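Local coordinates for protein beta-N-acetylhexosaminidase (Beutenbergia cavernae, PDB 5BU9) that probably hydrolyses terminal non-reducing N-acetyl-D-hexosamine residues from N-acetyl-beta-D-hexosaminides, as a member of glycosyl hydrolase family 3, at residues Q13-G18 with E307-V312; E25-D30 with A300-A305; L29-I32 with H36-N39; A244-E249 with Q277-A282; V313-A316 with D321-A324. All coordinates share one frame; numbering follows the deposited sequence.

Contact 1: residues Q13-G18 with E307-V312; sequences QLFMVG and EMVAAV
Phe-15 is the single bump that strand 15-18 pushes into the inner flank of helix 307-312, where Met-308, Val-309 and Val-312 form the hollow that receives it. With CG anti to its own carbonyl carbon (chi1 -75°), the phenyl ring reaches straight across to the helix. Val-309 makes the floor: its CG2 methyl sits over the middle of one ring face, 3.6 Å from the Phe-15 ring centroid and only 12° off the normal, a clear CH-pi contact. One wall is Met-308, modelled as selenomethionine, whose CB comes obliquely to Phe-15 CE2 at 3.6 Å; its chain then bends so that CE approaches the same CE2 carbon at 4.0 Å. At the far end Val-312 closes the hollow, its CG2 lying in the plane of the ring and 3.8 Å from Phe-15 CZ. An alanine in place of Phe-15 would probably leave the hollow between Met-308, Val-309 and Val-312 unfilled and deprive the Val-309 methyl of the ring it rests on. The interface is buried and wholly apolar, and Phe-15 also meets Val-298 of the adjoining strand. Helix and strand segments run nearly antiparallel, at 167°, with axes 10.6 Å apart. This is the layering of a TIM barrel, where a helix packs on the outside of the parallel strands.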
loop_
_atom_site.group_PDB
_atom_site.type_symbol
_atom_site.label_atom_id
_atom_site.label_comp_id
_atom_site.label_asym_id
_atom_site.label_seq_id
_atom_site.Cartn_x
_atom_site.Cartn_y
_atom_site.Cartn_z
ATOM N N GLN A 13 7.812 -5.785 11.821
ATOM C CA GLN A 13 6.906 -6.286 10.781
ATOM C C GLN A 13 5.823 -5.295 10.324
ATOM O O GLN A 13 5.206 -5.518 9.277
ATOM C CB GLN A 13 6.217 -7.562 11.266
ATOM C CG GLN A 13 7.160 -8.665 11.481
ATOM C CD GLN A 13 7.755 -9.163 10.189
ATOM O OE1 GLN A 13 7.032 -9.458 9.235
ATOM N NE2 GLN A 13 9.081 -9.242 10.142
ATOM N N LEU A 14 5.566 -4.256 11.138
ATOM C CA LEU A 14 4.538 -3.234 10.880
ATOM C C LEU A 14 5.051 -2.072 10.016
ATOM O O LEU A 14 4.364 -1.051 9.847
ATOM C CB LEU A 14 3.988 -2.694 12.211
ATOM C CG LEU A 14 3.537 -3.736 13.247
ATOM C CD1 LEU A 14 2.861 -3.019 14.413
ATOM C CD2 LEU A 14 2.594 -4.781 12.626
ATOM N N PHE A 15 6.257 -2.217 9.463
ATOM C CA PHE A 15 6.817 -1.173 8.607
ATOM C C PHE A 15 7.230 -1.676 7.224
ATOM O O PHE A 15 7.660 -2.821 7.056
ATOM C CB PHE A 15 8.017 -0.515 9.281
ATOM C CG PHE A 15 7.646 0.425 10.390
ATOM C CD1 PHE A 15 7.370 -0.057 11.668
ATOM C CD2 PHE A 15 7.582 1.785 10.166
ATOM C CE1 PHE A 15 7.034 0.801 12.701
ATOM C CE2 PHE A 15 7.249 2.665 11.195
ATOM C CZ PHE A 15 6.978 2.173 12.466
HETATM N N MSE A 16 7.079 -0.801 6.235
HETATM C CA MSE A 16 7.549 -1.069 4.889
HETATM C C MSE A 16 8.481 0.078 4.475
HETATM O O MSE A 16 8.039 1.214 4.308
HETATM C CB MSE A 16 6.374 -1.243 3.913
HETATM C CG MSE A 16 6.821 -1.700 2.500
HETATM SE SE MSE A 16 5.326 -1.992 1.281
HETATM C CE MSE A 16 4.949 -3.847 1.714
ATOM N N VAL A 17 9.779 -0.196 4.339
ATOM C CA VAL A 17 10.720 0.914 4.090
ATOM C C VAL A 17 11.181 0.905 2.645
ATOM O O VAL A 17 11.459 -0.153 2.062
ATOM C CB VAL A 17 11.912 0.887 5.057
ATOM C CG1 VAL A 17 12.682 -0.405 4.927
ATOM C CG2 VAL A 17 12.827 2.043 4.761
ATOM N N GLY A 18 11.210 2.095 2.059
ATOM C CA GLY A 18 11.547 2.265 0.660
ATOM C C GLY A 18 13.025 2.092 0.399
ATOM O O GLY A 18 13.839 2.236 1.303
ATOM N N GLU A 307 13.673 6.118 13.365
ATOM C CA GLU A 307 13.100 6.783 14.539
ATOM C C GLU A 307 11.596 6.458 14.728
ATOM O O GLU A 307 11.098 6.497 15.854
ATOM C CB GLU A 307 13.310 8.283 14.453
ATOM C CG GLU A 307 12.252 8.992 13.612
ATOM C CD GLU A 307 12.737 10.340 13.119
ATOM O OE1 GLU A 307 12.079 11.374 13.406
ATOM O OE2 GLU A 307 13.800 10.346 12.461
HETATM N N MSE A 308 10.883 6.125 13.642
HETATM C CA MSE A 308 9.476 5.754 13.765
HETATM C C MSE A 308 9.361 4.403 14.420
HETATM O O MSE A 308 8.527 4.178 15.299
HETATM C CB MSE A 308 8.789 5.723 12.403
HETATM C CG MSE A 308 8.712 7.086 11.774
HETATM SE SE MSE A 308 8.175 7.036 9.884
HETATM C CE MSE A 308 6.396 6.443 10.083
ATOM N N VAL A 309 10.198 3.481 13.969
ATOM C CA VAL A 309 10.231 2.146 14.564
ATOM C C VAL A 309 10.526 2.280 16.049
ATOM O O VAL A 309 9.854 1.651 16.870
ATOM C CB VAL A 309 11.263 1.233 13.866
ATOM C CG1 VAL A 309 11.496 -0.034 14.680
ATOM C CG2 VAL A 309 10.764 0.876 12.460
ATOM N N ALA A 310 11.510 3.113 16.402
ATOM C CA ALA A 310 11.930 3.205 17.809
ATOM C C ALA A 310 10.802 3.760 18.656
ATOM O O ALA A 310 10.592 3.329 19.785
ATOM C CB ALA A 310 13.163 4.069 17.959
ATOM N N ALA A 311 10.084 4.728 18.100
ATOM C CA ALA A 311 8.977 5.321 18.814
ATOM C C ALA A 311 7.864 4.291 19.038
ATOM O O ALA A 311 7.246 4.291 20.099
ATOM C CB ALA A 311 8.448 6.508 18.067
ATOM N N VAL A 312 7.606 3.434 18.042
ATOM C CA VAL A 312 6.524 2.459 18.159
ATOM C C VAL A 312 6.930 1.399 19.181
ATOM O O VAL A 312 6.109 1.010 20.007
ATOM C CB VAL A 312 6.137 1.831 16.809
ATOM C CG1 VAL A 312 5.101 0.727 17.023
ATOM C CG2 VAL A 312 5.532 2.906 15.888
#

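Contact 2: residues E25-D30 with A300-A305; sequences EQVTLD and ADPSIA
Val-27 and Pro-302 meet with their side chains crossing at about a right angle, the isopropyl group of the first lying against the pyrrolidine ring and carbonyl of the second. Both CB atoms point into the interface. The two methyls of Val-27 divide the work. CG1, placed between the backbone N and the carbonyl carbon (chi1 60°), touches Pro-302 CG at 3.9 Å, while CG2 slides past the ring to lie 3.7 Å from Pro-302 O and 4.0 Å from Ser-303 CA. A glycine at this point of the helix would probably strip the Pro-302 ring of its apolar cover from this side and open a gap beside the Ser-303 backbone. Ser-303 turns its own side chain away from Val-27 and back to Asp-301, whose OD1 takes two bonds: one from Ser-303 N at 3.1 Å, arriving from above the carboxylate plane, and one from Ser-303 OG at 2.7 Å on the syn side. The first of these makes an Asx turn, consistent with a firm bend around Pro-302. Behind this surface contact, Pro-302 also rests on Val-17 of strand 15-20. Loop 300-305 leads from strand 296-298 into helix 305-318, so the pair joins the start of helix 26-35 to a beta-alpha loop at the C-terminal rim of the strands of the TIM barrel.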
loop_
_atom_site.group_PDB
_atom_site.type_symbol
_atom_site.label_atom_id
_atom_site.label_comp_id
_atom_site.label_asym_id
_atom_site.label_seq_id
_atom_site.Cartn_x
_atom_site.Cartn_y
_atom_site.Cartn_z
ATOM N N GLU A 25 19.654 0.303 -1.177
ATOM C CA GLU A 25 20.227 1.416 -0.442
ATOM C C GLU A 25 20.620 1.002 0.975
ATOM O O GLU A 25 19.910 0.236 1.630
ATOM C CB GLU A 25 19.224 2.576 -0.412
ATOM C CG GLU A 25 19.031 3.266 -1.777
ATOM C CD GLU A 25 18.298 4.600 -1.649
ATOM O OE1 GLU A 25 17.048 4.595 -1.707
ATOM O OE2 GLU A 25 18.973 5.637 -1.448
ATOM N N GLN A 26 21.743 1.522 1.451
ATOM C CA GLN A 26 22.244 1.195 2.780
ATOM C C GLN A 26 21.232 1.541 3.884
ATOM O O GLN A 26 21.083 0.769 4.833
ATOM C CB GLN A 26 23.596 1.888 3.025
ATOM C CG GLN A 26 24.332 1.421 4.303
ATOM C CD GLN A 26 24.589 -0.083 4.308
ATOM O OE1 GLN A 26 25.048 -0.640 3.316
ATOM N NE2 GLN A 26 24.271 -0.745 5.421
ATOM N N VAL A 27 20.497 2.647 3.737
ATOM C CA VAL A 27 19.468 3.042 4.727
ATOM C C VAL A 27 18.396 1.953 4.895
ATOM O O VAL A 27 17.927 1.681 6.016
ATOM C CB VAL A 27 18.795 4.428 4.363
ATOM C CG1 VAL A 27 18.110 4.390 2.984
ATOM C CG2 VAL A 27 17.784 4.867 5.456
ATOM N N THR A 28 18.001 1.343 3.786
ATOM C CA THR A 28 17.001 0.268 3.795
ATOM C C THR A 28 17.553 -1.020 4.409
ATOM O O THR A 28 16.902 -1.669 5.209
ATOM C CB THR A 28 16.534 -0.011 2.382
ATOM O OG1 THR A 28 16.192 1.241 1.793
ATOM C CG2 THR A 28 15.311 -0.928 2.376
ATOM N N LEU A 29 18.763 -1.379 4.012
ATOM C CA LEU A 29 19.454 -2.514 4.576
ATOM C C LEU A 29 19.643 -2.340 6.093
ATOM O O LEU A 29 19.448 -3.266 6.848
ATOM C CB LEU A 29 20.809 -2.704 3.874
ATOM C CG LEU A 29 20.779 -3.148 2.407
ATOM C CD1 LEU A 29 22.200 -3.237 1.856
ATOM C CD2 LEU A 29 20.091 -4.496 2.247
ATOM N N ASP A 30 20.038 -1.152 6.531
ATOM C CA ASP A 30 20.109 -0.880 7.952
ATOM C C ASP A 30 18.737 -0.978 8.620
ATOM O O ASP A 30 18.639 -1.433 9.752
ATOM C CB ASP A 30 20.675 0.520 8.229
ATOM C CG ASP A 30 22.164 0.673 7.809
ATOM O OD1 ASP A 30 22.882 -0.352 7.665
ATOM O OD2 ASP A 30 22.588 1.843 7.630
ATOM N N ALA A 300 9.064 7.241 0.269
ATOM C CA ALA A 300 9.733 8.381 -0.359
ATOM C C ALA A 300 10.984 8.751 0.434
ATOM O O ALA A 300 12.044 8.959 -0.136
ATOM C CB ALA A 300 8.757 9.620 -0.478
ATOM N N ASP A 301 10.852 8.843 1.758
ATOM C CA ASP A 301 11.977 9.252 2.586
ATOM C C ASP A 301 12.262 8.195 3.634
ATOM O O ASP A 301 11.783 8.305 4.758
ATOM C CB ASP A 301 11.686 10.599 3.251
ATOM C CG ASP A 301 12.812 11.070 4.182
ATOM O OD1 ASP A 301 13.903 10.456 4.176
ATOM O OD2 ASP A 301 12.592 12.085 4.909
ATOM N N PRO A 302 13.057 7.185 3.274
ATOM C CA PRO A 302 13.309 6.093 4.223
ATOM C C PRO A 302 14.198 6.531 5.402
ATOM O O PRO A 302 14.325 5.787 6.365
ATOM C CB PRO A 302 13.987 5.015 3.369
ATOM C CG PRO A 302 14.551 5.765 2.143
ATOM C CD PRO A 302 13.704 7.003 1.956
ATOM N N SER A 303 14.757 7.735 5.375
ATOM C CA SER A 303 15.674 8.122 6.458
ATOM C C SER A 303 14.974 8.243 7.793
ATOM O O SER A 303 15.639 8.226 8.816
ATOM C CB SER A 303 16.411 9.444 6.163
ATOM O OG SER A 303 15.529 10.550 6.280
ATOM N N ILE A 304 13.645 8.371 7.803
ATOM C CA ILE A 304 12.943 8.523 9.083
ATOM C C ILE A 304 12.344 7.206 9.595
ATOM O O ILE A 304 11.715 7.181 10.630
ATOM C CB ILE A 304 11.858 9.595 8.991
ATOM C CG1 ILE A 304 10.853 9.237 7.898
ATOM C CG2 ILE A 304 12.510 11.005 8.776
ATOM C CD1 ILE A 304 9.772 10.241 7.748
ATOM N N ALA A 305 12.544 6.105 8.879
ATOM C CA ALA A 305 11.991 4.842 9.328
ATOM C C ALA A 305 12.547 4.445 10.707
ATOM O O ALA A 305 11.802 3.994 11.561
ATOM C CB ALA A 305 12.270 3.747 8.307
#

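Contact 3: residues L29-I32 with H36-N39; sequences LDAI and HVGN
Ala-31 O receives the backbone N of Val-37 in a 3.0 Å hydrogen bond that is fairly straight, 161° at the hydrogen. The same oxygen is crowded by Val-37 itself, whose CB and CG2 each come within 3.4 Å of it. That placement follows from CG2 lying anti to the carbonyl carbon, beside the backbone N, and it also sets CG2 3.9 Å from Ala-31 CB. In return, Val-37 O faces Ile-32: the CA of Ile-32 approaches it at 3.5 Å in a CA-H...O contact, and CG1 and CG2 of the same residue lie round it. His-36, with positive phi, turns the chain out of helix 26-35, and its ring is directed elsewhere, with ND1 bonded to Ala-68 O. The Val-37 N to Ala-31 O bond ties the last turns of helix 26-35 to the segment entering strand 39-43. The buried carbonyl of Ala-31 is thus satisfied by a backbone N-H from beyond the helix, while Val-37 and the Ala-31 methyl shield that bond.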
loop_
_atom_site.group_PDB
_atom_site.type_symbol
_atom_site.label_atom_id
_atom_site.label_comp_id
_atom_site.label_asym_id
_atom_site.label_seq_id
_atom_site.Cartn_x
_atom_site.Cartn_y
_atom_site.Cartn_z
ATOM N N LEU A 29 18.763 -1.379 4.012
ATOM C CA LEU A 29 19.454 -2.514 4.576
ATOM C C LEU A 29 19.643 -2.340 6.093
ATOM O O LEU A 29 19.448 -3.266 6.848
ATOM C CB LEU A 29 20.809 -2.704 3.874
ATOM C CG LEU A 29 20.779 -3.148 2.407
ATOM C CD1 LEU A 29 22.200 -3.237 1.856
ATOM C CD2 LEU A 29 20.091 -4.496 2.247
ATOM N N ASP A 30 20.038 -1.152 6.531
ATOM C CA ASP A 30 20.109 -0.880 7.952
ATOM C C ASP A 30 18.737 -0.978 8.620
ATOM O O ASP A 30 18.639 -1.433 9.752
ATOM C CB ASP A 30 20.675 0.520 8.229
ATOM C CG ASP A 30 22.164 0.673 7.809
ATOM O OD1 ASP A 30 22.882 -0.352 7.665
ATOM O OD2 ASP A 30 22.588 1.843 7.630
ATOM N N ALA A 31 17.691 -0.511 7.948
ATOM C CA ALA A 31 16.340 -0.542 8.529
ATOM C C ALA A 31 15.962 -1.988 8.825
ATOM O O ALA A 31 15.448 -2.259 9.892
ATOM C CB ALA A 31 15.330 0.096 7.616
ATOM N N ILE A 32 16.269 -2.907 7.901
ATOM C CA ILE A 32 16.054 -4.329 8.122
ATOM C C ILE A 32 16.947 -4.907 9.232
ATOM O O ILE A 32 16.474 -5.610 10.116
ATOM C CB ILE A 32 16.286 -5.135 6.843
ATOM C CG1 ILE A 32 15.366 -4.681 5.731
ATOM C CG2 ILE A 32 16.064 -6.599 7.102
ATOM C CD1 ILE A 32 15.714 -5.343 4.407
ATOM N N HIS A 36 14.978 -4.029 12.388
ATOM C CA HIS A 36 14.119 -5.214 12.205
ATOM C C HIS A 36 12.926 -4.953 11.276
ATOM O O HIS A 36 11.916 -5.678 11.322
ATOM C CB HIS A 36 13.631 -5.750 13.574
ATOM C CG HIS A 36 14.709 -5.812 14.613
ATOM N ND1 HIS A 36 15.623 -6.843 14.676
ATOM C CD2 HIS A 36 15.039 -4.954 15.612
ATOM C CE1 HIS A 36 16.479 -6.611 15.662
ATOM N NE2 HIS A 36 16.142 -5.479 16.251
ATOM N N VAL A 37 13.027 -3.936 10.424
ATOM C CA VAL A 37 11.969 -3.703 9.432
ATOM C C VAL A 37 11.782 -4.941 8.543
ATOM O O VAL A 37 12.751 -5.565 8.068
ATOM C CB VAL A 37 12.270 -2.461 8.599
ATOM C CG1 VAL A 37 11.268 -2.318 7.455
ATOM C CG2 VAL A 37 12.219 -1.240 9.510
ATOM N N GLY A 38 10.527 -5.318 8.346
ATOM C CA GLY A 38 10.217 -6.626 7.792
ATOM C C GLY A 38 9.684 -6.624 6.371
ATOM O O GLY A 38 9.416 -7.691 5.801
ATOM N N ASN A 39 9.562 -5.433 5.779
ATOM C CA ASN A 39 9.019 -5.310 4.443
ATOM C C ASN A 39 9.720 -4.178 3.714
ATOM O O ASN A 39 10.137 -3.218 4.343
ATOM C CB ASN A 39 7.516 -5.046 4.477
ATOM C CG ASN A 39 6.780 -5.971 5.425
ATOM O OD1 ASN A 39 6.598 -7.148 5.140
ATOM N ND2 ASN A 39 6.353 -5.434 6.568
#

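Contact 4: residues A244-E249 with Q277-A282; sequences AAFSRE and QAWSPA
Trp-279 points its side chain toward Phe-246, and the contact can be followed outward along the indole. Its CB only carries the ring forward: CG lies anti to the carbonyl carbon, beside the backbone N (chi1 -66°), and a chi2 of -92° stands the ring system across that bond. Beyond CG the first atom to meet Phe-246 is CD2, 4.0 Å from Phe-246 CE2. The next, CE3, meets that same CE2 at an equal distance, so one corner of the phenyl ring rests over the start of the six-membered ring, offset toward its rim. Phe-246 comes in edge first. The centroids of the Phe-246 ring and the six-membered ring of Trp-279 are 5.4 Å apart and the planes stand at 84°, a T-shaped stack in which the CE2 edge of the phenyl ring is turned to the indole face. The opposite indole face is met by CB of Ala-278, the preceding residue, so the ring is sandwiched between a methyl and a phenyl edge. Both residues stand just before helices begun by serine caps, Ser-247 OG holding the N of Ile-250 and Ser-280 OG that of Asp-283. Phe-246 and Trp-279 also share Leu-287 of helix 281-291 as a neighbour, so the aromatic pair links the approach to helix 248-258 with the approach to helix 281-291, on one flank of the latter.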
loop_
_atom_site.group_PDB
_atom_site.type_symbol
_atom_site.label_atom_id
_atom_site.label_comp_id
_atom_site.label_asym_id
_atom_site.label_seq_id
_atom_site.Cartn_x
_atom_site.Cartn_y
_atom_site.Cartn_z
ATOM N N ALA A 244 -7.841 10.055 6.916
ATOM C CA ALA A 244 -8.487 8.719 6.954
ATOM C C ALA A 244 -7.558 7.679 7.545
ATOM O O ALA A 244 -7.989 6.872 8.338
ATOM C CB ALA A 244 -8.951 8.274 5.538
ATOM N N ALA A 245 -6.272 7.724 7.162
ATOM C CA ALA A 245 -5.283 6.741 7.599
ATOM C C ALA A 245 -5.097 6.724 9.126
ATOM O O ALA A 245 -4.612 5.732 9.683
ATOM C CB ALA A 245 -3.928 6.979 6.911
ATOM N N PHE A 246 -5.498 7.811 9.776
ATOM C CA PHE A 246 -5.390 7.971 11.225
ATOM C C PHE A 246 -6.754 7.859 11.884
ATOM O O PHE A 246 -6.884 8.118 13.070
ATOM C CB PHE A 246 -4.802 9.348 11.619
ATOM C CG PHE A 246 -3.408 9.638 11.048
ATOM C CD1 PHE A 246 -2.605 8.623 10.551
ATOM C CD2 PHE A 246 -2.904 10.936 11.059
ATOM C CE1 PHE A 246 -1.342 8.898 10.042
ATOM C CE2 PHE A 246 -1.638 11.222 10.533
ATOM C CZ PHE A 246 -0.864 10.202 10.027
ATOM N N SER A 247 -7.784 7.514 11.119
ATOM C CA SER A 247 -9.128 7.478 11.694
ATOM C C SER A 247 -9.523 6.079 12.169
ATOM O O SER A 247 -9.717 5.168 11.352
ATOM C CB SER A 247 -10.142 7.986 10.673
ATOM O OG SER A 247 -11.451 7.729 11.111
ATOM N N ARG A 248 -9.650 5.894 13.482
ATOM C CA ARG A 248 -10.189 4.631 13.973
ATOM C C ARG A 248 -11.531 4.313 13.275
ATOM O O ARG A 248 -11.772 3.174 12.857
ATOM C CB ARG A 248 -10.376 4.661 15.486
ATOM C CG ARG A 248 -10.773 3.302 16.103
ATOM C CD ARG A 248 -9.615 2.299 16.036
ATOM N NE ARG A 248 -10.018 0.973 16.477
ATOM C CZ ARG A 248 -9.194 -0.058 16.646
ATOM N NH1 ARG A 248 -7.901 0.081 16.444
ATOM N NH2 ARG A 248 -9.663 -1.240 17.031
ATOM N N GLU A 249 -12.378 5.321 13.096
ATOM C CA GLU A 249 -13.695 5.070 12.518
ATOM C C GLU A 249 -13.637 4.557 11.086
ATOM O O GLU A 249 -14.382 3.650 10.700
ATOM C CB GLU A 249 -14.561 6.327 12.534
ATOM C CG GLU A 249 -15.910 6.020 11.920
ATOM C CD GLU A 249 -16.892 7.137 12.074
ATOM O OE1 GLU A 249 -16.514 8.177 12.658
ATOM O OE2 GLU A 249 -18.042 6.969 11.609
ATOM N N GLN A 277 2.757 16.011 7.169
ATOM C CA GLN A 277 4.008 16.544 7.719
ATOM C C GLN A 277 3.779 17.324 9.022
ATOM O O GLN A 277 4.725 17.501 9.760
ATOM C CB GLN A 277 4.725 17.450 6.708
ATOM C CG GLN A 277 5.282 16.717 5.513
ATOM C CD GLN A 277 6.209 15.563 5.884
ATOM O OE1 GLN A 277 5.873 14.363 5.696
ATOM N NE2 GLN A 277 7.378 15.910 6.397
ATOM N N ALA A 278 2.546 17.795 9.292
ATOM C CA ALA A 278 2.220 18.482 10.575
ATOM C C ALA A 278 2.483 17.609 11.806
ATOM O O ALA A 278 2.719 18.121 12.887
ATOM C CB ALA A 278 0.756 18.947 10.585
ATOM N N TRP A 279 2.427 16.290 11.625
ATOM C CA TRP A 279 2.728 15.332 12.691
ATOM C C TRP A 279 4.164 14.862 12.604
ATOM O O TRP A 279 4.691 14.705 11.505
ATOM C CB TRP A 279 1.793 14.116 12.605
ATOM C CG TRP A 279 0.356 14.457 12.876
ATOM C CD1 TRP A 279 -0.295 14.407 14.105
ATOM C CD2 TRP A 279 -0.629 14.868 11.916
ATOM N NE1 TRP A 279 -1.607 14.783 13.949
ATOM C CE2 TRP A 279 -1.842 15.077 12.625
ATOM C CE3 TRP A 279 -0.603 15.107 10.530
ATOM C CZ2 TRP A 279 -3.010 15.491 11.998
ATOM C CZ3 TRP A 279 -1.784 15.518 9.895
ATOM C CH2 TRP A 279 -2.970 15.711 10.641
ATOM N N SER A 280 4.798 14.635 13.754
ATOM C CA SER A 280 6.128 14.072 13.759
ATOM C C SER A 280 6.093 12.692 13.080
ATOM O O SER A 280 5.051 12.021 13.033
ATOM C CB SER A 280 6.635 13.945 15.216
ATOM O OG SER A 280 6.040 12.809 15.805
ATOM N N PRO A 281 7.239 12.235 12.569
ATOM C CA PRO A 281 7.252 10.880 12.007
ATOM C C PRO A 281 6.781 9.824 13.003
ATOM O O PRO A 281 6.078 8.905 12.625
ATOM C CB PRO A 281 8.719 10.669 11.662
ATOM C CG PRO A 281 9.222 12.110 11.352
ATOM C CD PRO A 281 8.508 12.965 12.354
ATOM N N ALA A 282 7.188 9.952 14.261
ATOM C CA ALA A 282 6.774 9.025 15.307
ATOM C C ALA A 282 5.252 9.027 15.446
ATOM O O ALA A 282 4.624 7.968 15.442
ATOM C CB ALA A 282 7.443 9.410 16.622
#

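Contact 5: residues V313-A316 with D321-A324; sequences VAKA and DFAA
Lys-315 lays its aliphatic chain over one face of the Phe-322 ring, crossing the phenyl side chain at about a right angle. This CH-pi contact is the heart of the pairing: Lys-315 CD stands 3.7 Å from the Phe-322 ring centroid, 13° off the normal, while Lys-315 CG approaches Phe-322 CD2 at 3.6 Å and Lys-315 CE approaches Phe-322 CG at the same distance. The lysine reaches so far because CG is anti to the backbone N (chi1 -177°) and the chain stays extended until it bends at the last torsion, lifting NZ away from the ring face. Van der Waals contacts of the alanines flank this stack. Ala-316 offers its backbone to the edge of the Phe-322 ring, with N 3.7 Å from Phe-322 CD2, and its CB makes an apolar contact with Ala-323 CB at 4.3 Å. Ala-323 CB in turn comes within 3.4 Å of Ala-316 O, so the alanines let the two helices draw close near the turn between them. Polar links are peripheral: Lys-315 NZ has long, weak ion pairs with Asp-319 and Glu-290, and Asp-319 OD1 accepts from Phe-322 N at the start of helix 320-336. The chemistry is thus amphipathic: methylenes of the lysine share in the apolar cover of a buried ring, while its ammonium lies near two acidic groups, whose long, weak pairing would at most mildly favour the charged form.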
loop_
_atom_site.group_PDB
_atom_site.type_symbol
_atom_site.label_atom_id
_atom_site.label_comp_id
_atom_site.label_asym_id
_atom_site.label_seq_id
_atom_site.Cartn_x
_atom_site.Cartn_y
_atom_site.Cartn_z
ATOM N N VAL A 313 8.199 0.984 19.172
ATOM C CA VAL A 313 8.706 0.066 20.191
ATOM C C VAL A 313 8.557 0.675 21.573
ATOM O O VAL A 313 8.039 0.035 22.483
ATOM C CB VAL A 313 10.191 -0.318 19.961
ATOM C CG1 VAL A 313 10.751 -1.037 21.214
ATOM C CG2 VAL A 313 10.328 -1.199 18.777
ATOM N N ALA A 314 9.006 1.917 21.740
ATOM C CA ALA A 314 8.999 2.519 23.072
ATOM C C ALA A 314 7.573 2.660 23.601
ATOM O O ALA A 314 7.326 2.449 24.792
ATOM C CB ALA A 314 9.702 3.864 23.064
ATOM N N LYS A 315 6.613 2.977 22.731
ATOM C CA LYS A 315 5.245 3.138 23.240
ATOM C C LYS A 315 4.609 1.778 23.617
ATOM O O LYS A 315 3.846 1.711 24.556
ATOM C CB LYS A 315 4.376 3.878 22.234
ATOM C CG LYS A 315 2.906 4.154 22.729
ATOM C CD LYS A 315 2.108 4.868 21.676
ATOM C CE LYS A 315 0.646 5.028 22.053
ATOM N NZ LYS A 315 0.434 6.027 23.103
ATOM N N ALA A 316 4.958 0.719 22.891
ATOM C CA ALA A 316 4.516 -0.628 23.212
ATOM C C ALA A 316 5.054 -1.005 24.577
ATOM O O ALA A 316 4.364 -1.645 25.337
ATOM C CB ALA A 316 4.980 -1.639 22.160
ATOM N N ASP A 321 -2.286 -0.933 26.229
ATOM C CA ASP A 321 -3.314 -0.941 25.202
ATOM C C ASP A 321 -2.642 -0.889 23.796
ATOM O O ASP A 321 -3.030 -1.585 22.867
ATOM C CB ASP A 321 -4.269 0.235 25.368
ATOM C CG ASP A 321 -5.299 0.022 26.467
ATOM O OD1 ASP A 321 -5.557 -1.141 26.864
ATOM O OD2 ASP A 321 -5.862 1.040 26.943
ATOM N N PHE A 322 -1.622 -0.064 23.640
ATOM C CA PHE A 322 -0.954 0.071 22.350
ATOM C C PHE A 322 -0.166 -1.210 22.038
ATOM O O PHE A 322 -0.104 -1.643 20.898
ATOM C CB PHE A 322 -0.031 1.299 22.359
ATOM C CG PHE A 322 0.634 1.572 21.029
ATOM C CD1 PHE A 322 -0.084 2.140 19.981
ATOM C CD2 PHE A 322 1.968 1.252 20.821
ATOM C CE1 PHE A 322 0.529 2.396 18.748
ATOM C CE2 PHE A 322 2.576 1.497 19.599
ATOM C CZ PHE A 322 1.850 2.044 18.556
ATOM N N ALA A 323 0.458 -1.794 23.056
ATOM C CA ALA A 323 1.145 -3.083 22.913
ATOM C C ALA A 323 0.203 -4.149 22.357
ATOM O O ALA A 323 0.613 -4.929 21.499
ATOM C CB ALA A 323 1.749 -3.560 24.276
ATOM N N ALA A 324 -1.043 -4.184 22.839
ATOM C CA ALA A 324 -1.982 -5.213 22.413
ATOM C C ALA A 324 -2.377 -4.946 20.964
ATOM O O ALA A 324 -2.505 -5.876 20.162
ATOM C CB ALA A 324 -3.224 -5.277 23.342
#

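All five contacts lie in the TIM-barrel-type family 3 domain, and helix 305-318 links two of them: contacts 1 and 5 both use it, with centres about 13 Å apart. Along the chain, contacts 2, 3 and 4 fall within the loop that contact 1 closes, and contact 5 follows it. Contacts 2 and 3 share helix 26-35, their centres about 8 Å apart, and both touch strand 15-20 of contact 1: Gly-18 O meets Thr-28 OG1 at 2.6 Å, and Val-17 N meets Asn-39 O at 3.0 Å. Contact 4 reaches contact 1 through Pro-281 and Ala-282. Contact 1 thus brings the first strand against a late helix, joining the chain's early and late parts.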